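Local coordinates for trans-4-hydroxy-L-proline dehydratase (Clostridioides difficile 70-100-2010, PDB 6VXC), which catalyses the glycyl-radical dehydration of trans-4-hydroxy-L-proline to (S)-1-pyrroline-5-carboxylate during anaerobic breakdown of hydroxyproline, at residues Y569-G574 with D661-T666. Residues are numbered along the deposited sequence; the frame is centred on the assembly and turned at random.
Sequences YIQGVG and DMLPTT
The carbonyl O of Asp-661 takes the amide hydrogen of Gly-572 at 2.8 Å from its N, a nearly straight bond (171° at the hydrogen), and a longer CA-H...O contact from CA of Gln-571 reaches the same oxygen. With the pairing of Gln-571 and Asp-661, this is the last bridge between strands 565-573 and 657-661 of a three-stranded parallel sheet, whose middle strand, 565-573, stays bonded to 463-472 as far as Val-573, deep inside the pyruvate formate-lyase-like fold of this glycyl radical enzyme. Beyond Asp-661 the pairing fades: O of Gly-572 receives a CA-H...O contact from CA of Met-662 at 3.5 Å, and the chain continues as a loop toward helix 667-673.

On the face bearing Gln-571, the two side chains of the bridge lie side by side. CG of Asp-661 sits between its backbone N and carbonyl carbon (chi1 58°), which carries OD1 to 3.2 Å from CG of Gln-571. Carboxylate and amide planes are nearly perpendicular, and the amide turns away to Gly-469, whose N bonds OE1. The other carboxylate oxygen, OD2, is 3.6 Å from CD2 of Tyr-569, approaching obliquely, with carboxylate and ring planes only 15° apart. The Asp-661 side chain also touches Glu-456, the probable proton acceptor.

In the loop that follows, Leu-663 starts away from the strand, but the end of its side chain returns toward Gln-571 and passes at a slant across that bent chain, with CD1 3.8 Å from CG of Gln-571. At nearest atoms the Leu-663 side chain is about 4 Å from those of Glu-456 and Cys-454, the presumed radical cysteine, and from a glycerol probably left by the crystallisation liquor. Farther along, Val-573 divides its methyls: CG2 lies against O of Leu-663, while CG1 meets CB of Pro-664 at 4.2 Å.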
loop_
_atom_site.group_PDB
_atom_site.type_symbol
_atom_site.label_atom_id
_atom_site.label_comp_id
_atom_site.label_asym_id
_atom_site.label_seq_id
_atom_site.Cartn_x
_atom_site.Cartn_y
_atom_site.Cartn_z
ATOM N N TYR A 569 1.705 12.481 1.423
ATOM C CA TYR A 569 2.585 11.952 2.447
ATOM C C TYR A 569 3.988 11.725 1.893
ATOM O O TYR A 569 4.173 11.394 0.721
ATOM C CB TYR A 569 2.028 10.623 3.024
ATOM C CG TYR A 569 0.783 10.807 3.867
ATOM C CD1 TYR A 569 -0.486 10.882 3.292
ATOM C CD2 TYR A 569 0.881 10.965 5.245
ATOM C CE1 TYR A 569 -1.625 11.066 4.080
ATOM C CE2 TYR A 569 -0.236 11.148 6.020
ATOM C CZ TYR A 569 -1.479 11.201 5.440
ATOM O OH TYR A 569 -2.580 11.392 6.237
ATOM N N ILE A 570 4.975 11.903 2.760
ATOM C CA ILE A 570 6.325 11.380 2.572
ATOM C C ILE A 570 6.570 10.374 3.692
ATOM O O ILE A 570 6.319 10.675 4.859
ATOM C CB ILE A 570 7.383 12.500 2.566
ATOM C CG1 ILE A 570 7.106 13.512 1.441
ATOM C CG2 ILE A 570 8.795 11.916 2.434
ATOM C CD1 ILE A 570 8.009 14.704 1.486
ATOM N N GLN A 571 6.987 9.166 3.329
ATOM C CA GLN A 571 7.073 8.058 4.273
ATOM C C GLN A 571 8.447 8.004 4.945
ATOM O O GLN A 571 9.456 7.738 4.291
ATOM C CB GLN A 571 6.756 6.744 3.560
ATOM C CG GLN A 571 5.441 6.702 2.727
ATOM C CD GLN A 571 5.583 6.993 1.238
ATOM O OE1 GLN A 571 5.289 8.095 0.781
ATOM N NE2 GLN A 571 6.063 6.019 0.486
ATOM N N GLY A 572 8.476 8.200 6.262
ATOM C CA GLY A 572 9.749 8.206 6.983
ATOM C C GLY A 572 10.239 6.792 7.259
ATOM O O GLY A 572 9.505 5.965 7.801
ATOM N N VAL A 573 11.485 6.510 6.883
ATOM C CA VAL A 573 12.065 5.189 7.071
ATOM C C VAL A 573 13.265 5.301 8.001
ATOM O O VAL A 573 14.098 6.205 7.857
ATOM C CB VAL A 573 12.487 4.538 5.737
ATOM C CG1 VAL A 573 13.131 3.173 5.990
ATOM C CG2 VAL A 573 11.304 4.381 4.822
ATOM N N GLY A 574 13.352 4.363 8.942
ATOM C CA GLY A 574 14.555 4.177 9.721
ATOM C C GLY A 574 14.636 4.913 11.033
ATOM O O GLY A 574 15.745 5.183 11.497
ATOM N N ASP A 661 3.859 9.955 7.607
ATOM C CA ASP A 661 3.631 8.590 8.080
ATOM C C ASP A 661 4.970 7.844 8.111
ATOM O O ASP A 661 5.991 8.345 7.633
ATOM C CB ASP A 661 2.559 7.850 7.231
ATOM C CG ASP A 661 2.894 7.770 5.746
ATOM O OD1 ASP A 661 4.075 7.934 5.403
ATOM O OD2 ASP A 661 1.970 7.521 4.906
ATOM N N MET A 662 4.963 6.637 8.692
ATOM C CA MET A 662 6.194 5.899 8.983
ATOM C C MET A 662 6.001 4.428 8.621
ATOM O O MET A 662 5.473 3.655 9.430
ATOM C CB MET A 662 6.562 6.051 10.452
ATOM C CG MET A 662 6.407 7.485 10.940
ATOM S SD MET A 662 7.854 8.457 10.523
ATOM C CE MET A 662 8.978 7.768 11.728
ATOM N N LEU A 663 6.443 4.047 7.426
ATOM C CA LEU A 663 6.409 2.658 6.985
ATOM C C LEU A 663 7.480 2.456 5.918
ATOM O O LEU A 663 7.913 3.420 5.283
ATOM C CB LEU A 663 5.018 2.262 6.455
ATOM C CG LEU A 663 4.217 2.868 5.284
ATOM C CD1 LEU A 663 4.064 4.360 5.426
ATOM C CD2 LEU A 663 4.723 2.489 3.913
ATOM N N PRO A 664 7.967 1.217 5.737
ATOM C CA PRO A 664 9.080 0.986 4.802
ATOM C C PRO A 664 8.757 0.101 3.597
ATOM O O PRO A 664 9.505 0.124 2.617
ATOM C CB PRO A 664 10.104 0.284 5.697
ATOM C CG PRO A 664 9.193 -0.631 6.554
ATOM C CD PRO A 664 7.878 0.134 6.737
ATOM N N THR A 665 7.701 -0.715 3.667
ATOM C CA THR A 665 7.527 -1.859 2.766
ATOM C C THR A 665 8.853 -2.622 2.655
ATOM O O THR A 665 9.312 -3.172 3.657
ATOM C CB THR A 665 6.972 -1.417 1.402
ATOM O OG1 THR A 665 5.821 -0.583 1.601
ATOM C CG2 THR A 665 6.567 -2.634 0.570
ATOM N N THR A 666 9.491 -2.690 1.483
ATOM C CA THR A 666 10.829 -3.282 1.407
ATOM C C THR A 666 11.917 -2.224 1.222
ATOM O O THR A 666 13.076 -2.572 0.966
ATOM C CB THR A 666 10.932 -4.348 0.300
ATOM O OG1 THR A 666 10.579 -3.798 -0.969
ATOM C CG2 THR A 666 10.034 -5.577 0.598
#